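PDB 6P2I: glycerate dehydrogenase from Bacillus sp. 5mfcol3.1, which probably reduces acyclic imino acids, formed in situ by a partner oxidase, to amino acids with NADPH as cofactor. Local coordinates for residues A[1-12]-A[23-33]. Numbering follows the deposited sequence.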
# COMPACT_ATOMS: atom_id res chain seq x y z
N MET A 1 7.87 12.08 -45.05
CA MET A 1 7.96 11.66 -43.65
C MET A 1 6.75 10.82 -43.24
O MET A 1 5.64 11.33 -43.10
CB MET A 1 8.10 12.86 -42.71
CG MET A 1 8.29 12.53 -41.23
SD MET A 1 9.75 11.52 -40.88
CE MET A 1 11.04 12.46 -41.67
N LYS A 2 7.00 9.54 -43.03
CA LYS A 2 6.01 8.59 -42.57
C LYS A 2 6.35 8.15 -41.15
O LYS A 2 7.51 7.85 -40.85
CB LYS A 2 5.95 7.37 -43.49
CG LYS A 2 4.99 6.28 -43.03
CD LYS A 2 3.83 6.12 -44.00
CE LYS A 2 3.30 4.69 -44.03
NZ LYS A 2 2.91 4.21 -42.68
N ILE A 3 5.33 8.11 -40.29
CA ILE A 3 5.46 7.69 -38.90
C ILE A 3 4.46 6.56 -38.69
O ILE A 3 3.29 6.69 -39.06
CB ILE A 3 5.19 8.85 -37.94
CG1 ILE A 3 6.10 10.03 -38.30
CG2 ILE A 3 5.36 8.41 -36.46
CD1 ILE A 3 5.56 11.37 -37.86
N THR A 4 4.93 5.44 -38.13
CA THR A 4 4.09 4.26 -38.01
C THR A 4 4.18 3.68 -36.60
O THR A 4 5.27 3.29 -36.16
CB THR A 4 4.48 3.18 -39.02
OG1 THR A 4 4.41 3.72 -40.34
CG2 THR A 4 3.53 2.00 -38.91
N TYR A 5 3.04 3.62 -35.92
CA TYR A 5 2.92 2.86 -34.68
C TYR A 5 2.63 1.43 -35.12
O TYR A 5 1.53 1.12 -35.59
CB TYR A 5 1.82 3.46 -33.81
CG TYR A 5 1.89 3.20 -32.30
CD1 TYR A 5 1.98 1.90 -31.80
CD2 TYR A 5 1.85 4.24 -31.40
CE1 TYR A 5 2.02 1.65 -30.42
CE2 TYR A 5 1.89 4.01 -30.01
CZ TYR A 5 1.98 2.71 -29.54
OH TYR A 5 2.02 2.47 -28.18
N ILE A 6 3.64 0.55 -35.02
CA ILE A 6 3.57 -0.72 -35.75
C ILE A 6 2.76 -1.80 -35.05
O ILE A 6 2.51 -2.84 -35.66
CB ILE A 6 4.97 -1.29 -36.04
CG1 ILE A 6 5.65 -1.77 -34.75
CG2 ILE A 6 5.82 -0.26 -36.80
CD1 ILE A 6 6.91 -2.61 -35.02
N ASP A 7 2.34 -1.60 -33.80
CA ASP A 7 1.56 -2.62 -33.11
C ASP A 7 0.58 -1.94 -32.16
O ASP A 7 0.61 -0.72 -31.99
CB ASP A 7 2.45 -3.67 -32.40
CG ASP A 7 3.55 -3.04 -31.53
OD1 ASP A 7 3.46 -1.85 -31.20
OD2 ASP A 7 4.52 -3.76 -31.19
N LYS A 8 -0.31 -2.74 -31.56
CA LYS A 8 -1.52 -2.23 -30.92
C LYS A 8 -1.23 -1.32 -29.73
O LYS A 8 -0.71 -1.78 -28.70
CB LYS A 8 -2.40 -3.40 -30.47
CG LYS A 8 -3.75 -3.01 -29.90
CD LYS A 8 -4.65 -4.23 -29.77
CE LYS A 8 -4.27 -5.09 -28.57
NZ LYS A 8 -5.06 -4.76 -27.35
N PRO A 9 -1.55 -0.03 -29.81
CA PRO A 9 -1.26 0.85 -28.68
C PRO A 9 -2.19 0.57 -27.52
O PRO A 9 -3.40 0.36 -27.70
CB PRO A 9 -1.49 2.26 -29.24
CG PRO A 9 -1.61 2.09 -30.75
CD PRO A 9 -2.10 0.69 -30.97
N THR A 10 -1.63 0.57 -26.31
CA THR A 10 -2.47 0.57 -25.13
C THR A 10 -3.28 1.86 -25.07
O THR A 10 -4.49 1.84 -24.78
CB THR A 10 -1.63 0.43 -23.88
OG1 THR A 10 -1.10 -0.90 -23.82
CG2 THR A 10 -2.49 0.71 -22.63
N TYR A 11 -2.64 2.98 -25.38
CA TYR A 11 -3.25 4.30 -25.24
C TYR A 11 -2.75 5.18 -26.37
O TYR A 11 -1.54 5.33 -26.55
CB TYR A 11 -2.90 4.89 -23.87
CG TYR A 11 -3.55 6.22 -23.57
CD1 TYR A 11 -4.94 6.34 -23.52
CD2 TYR A 11 -2.78 7.35 -23.32
CE1 TYR A 11 -5.55 7.55 -23.25
CE2 TYR A 11 -3.38 8.57 -23.04
CZ TYR A 11 -4.76 8.67 -23.00
OH TYR A 11 -5.36 9.87 -22.72
N LEU A 12 -3.68 5.73 -27.15
CA LEU A 12 -3.35 6.61 -28.26
C LEU A 12 -4.60 7.42 -28.58
O LEU A 12 -5.33 7.13 -29.54
CB LEU A 12 -2.85 5.84 -29.48
CG LEU A 12 -2.16 6.72 -30.54
CD1 LEU A 12 -0.77 7.18 -30.07
CD2 LEU A 12 -2.07 6.00 -31.89
N TYR A 23 2.98 16.21 -38.11
CA TYR A 23 4.40 16.03 -38.40
C TYR A 23 4.66 15.20 -39.65
O TYR A 23 5.75 15.30 -40.21
CB TYR A 23 5.09 15.36 -37.22
CG TYR A 23 5.13 16.20 -35.96
CD1 TYR A 23 5.84 17.39 -35.92
CD2 TYR A 23 4.45 15.80 -34.82
CE1 TYR A 23 5.87 18.17 -34.77
CE2 TYR A 23 4.47 16.58 -33.66
CZ TYR A 23 5.19 17.76 -33.65
OH TYR A 23 5.22 18.52 -32.50
N GLY A 24 3.70 14.40 -40.08
CA GLY A 24 3.88 13.57 -41.25
C GLY A 24 2.72 12.61 -41.38
O GLY A 24 1.73 12.71 -40.66
N ASP A 25 2.86 11.67 -42.32
CA ASP A 25 1.85 10.64 -42.53
C ASP A 25 1.91 9.61 -41.41
O ASP A 25 2.84 8.79 -41.36
CB ASP A 25 2.05 9.99 -43.89
CG ASP A 25 1.01 8.92 -44.20
OD1 ASP A 25 -0.04 8.87 -43.55
OD2 ASP A 25 1.25 8.14 -45.14
N PHE A 26 0.92 9.63 -40.53
CA PHE A 26 0.88 8.76 -39.36
C PHE A 26 -0.04 7.58 -39.64
O PHE A 26 -1.19 7.76 -40.07
CB PHE A 26 0.40 9.55 -38.14
CG PHE A 26 0.49 8.81 -36.83
CD1 PHE A 26 1.53 7.93 -36.58
CD2 PHE A 26 -0.46 9.02 -35.84
CE1 PHE A 26 1.61 7.25 -35.37
CE2 PHE A 26 -0.38 8.37 -34.62
CZ PHE A 26 0.66 7.48 -34.37
N GLU A 27 0.46 6.37 -39.42
CA GLU A 27 -0.33 5.15 -39.57
C GLU A 27 -0.20 4.33 -38.30
O GLU A 27 0.89 4.20 -37.76
CB GLU A 27 0.12 4.31 -40.77
CG GLU A 27 -0.71 3.04 -40.97
CD GLU A 27 -0.40 2.33 -42.28
OE1 GLU A 27 0.73 2.48 -42.81
OE2 GLU A 27 -1.29 1.63 -42.79
N VAL A 28 -1.32 3.79 -37.83
CA VAL A 28 -1.37 3.02 -36.60
C VAL A 28 -1.98 1.67 -36.91
O VAL A 28 -3.01 1.59 -37.58
CB VAL A 28 -2.20 3.74 -35.52
CG1 VAL A 28 -2.15 2.95 -34.21
CG2 VAL A 28 -1.70 5.15 -35.33
N PHE A 29 -1.35 0.61 -36.41
CA PHE A 29 -1.84 -0.76 -36.56
C PHE A 29 -2.36 -1.26 -35.23
O PHE A 29 -1.63 -1.26 -34.23
CB PHE A 29 -0.75 -1.69 -37.07
CG PHE A 29 -0.36 -1.44 -38.49
CD1 PHE A 29 -1.01 -2.11 -39.52
CD2 PHE A 29 0.65 -0.55 -38.80
CE1 PHE A 29 -0.66 -1.88 -40.85
CE2 PHE A 29 1.00 -0.32 -40.12
CZ PHE A 29 0.35 -0.99 -41.15
N TYR A 30 -3.61 -1.70 -35.21
CA TYR A 30 -4.21 -2.16 -33.96
C TYR A 30 -4.19 -3.68 -33.86
O TYR A 30 -5.21 -4.33 -33.66
CB TYR A 30 -5.63 -1.61 -33.83
CG TYR A 30 -5.66 -0.10 -33.75
CD1 TYR A 30 -5.71 0.69 -34.90
CD2 TYR A 30 -5.63 0.53 -32.51
CE1 TYR A 30 -5.73 2.08 -34.80
CE2 TYR A 30 -5.65 1.90 -32.42
CZ TYR A 30 -5.71 2.67 -33.55
OH TYR A 30 -5.73 4.04 -33.43
N ASP A 31 -3.01 -4.26 -34.03
CA ASP A 31 -2.84 -5.70 -33.98
C ASP A 31 -1.44 -6.01 -33.48
O ASP A 31 -0.66 -5.10 -33.17
CB ASP A 31 -3.10 -6.34 -35.36
CG ASP A 31 -2.14 -5.83 -36.44
OD1 ASP A 31 -1.09 -5.24 -36.11
OD2 ASP A 31 -2.44 -6.04 -37.63
N PHE A 32 -1.14 -7.29 -33.37
CA PHE A 32 0.22 -7.74 -33.12
C PHE A 32 0.75 -8.31 -34.42
O PHE A 32 0.23 -9.33 -34.89
CB PHE A 32 0.27 -8.79 -32.01
CG PHE A 32 -0.29 -8.31 -30.70
CD1 PHE A 32 0.37 -7.35 -29.96
CD2 PHE A 32 -1.48 -8.83 -30.22
CE1 PHE A 32 -0.15 -6.91 -28.76
CE2 PHE A 32 -2.01 -8.38 -29.02
CZ PHE A 32 -1.34 -7.43 -28.29
N PRO A 33 1.73 -7.67 -35.06
CA PRO A 33 2.18 -8.17 -36.37
C PRO A 33 2.94 -9.47 -36.22
O PRO A 33 3.66 -9.70 -35.25
CB PRO A 33 3.10 -7.04 -36.87
CG PRO A 33 3.58 -6.36 -35.62
CD PRO A 33 2.42 -6.43 -34.66
O HOH W 1 -6.18 4.78 -30.71
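Strands 2-5 and 25-28 run parallel, their axes 4.6 Å apart and inclined at 16°, and a ladder of five backbone hydrogen bonds runs alongside, from Asp-25 N to Met-1 O (2.9 Å) through Phe-29 N to Tyr-5 O (3.0 Å). On the Lys-2 and Glu-27 face, the lysine chain bends so that NZ reaches Glu-27 OE1 at 2.8 Å, a salt bridge using the anti lone pair, while NZ also donates to Thr-4 OG1 in its own strand. Two acceptors, one on each strand, hold the ammonium group between them. Farther along, Thr-4 CG2, anti to the backbone N, meets the edge of the Phe-29 ring in its plane, 3.6 Å from CE2. The other face is apolar: Ile-3 CG2 touches Phe-26 CD1 at 3.9 Å, and Leu-12 CD2 packs on Val-28 CG2 at 3.6 Å. A water links Leu-12 O to Tyr-30 OH. Pro-9 CG contacts Val-28 CG1 and lies 3.6 Å above the centre of the Tyr-5 ring, whose OH hydrogen-bonds Glu-51 OE2 in the D-arginine pocket. With connecting helix 14-23 covering Ile-3 and Phe-26, this is a beta-alpha-beta unit, strand 25-28 outermost within the chain in a parallel sheet of order 2-1-3-4-5, as in the substrate-binding domain of D-2-hydroxyacid dehydrogenases.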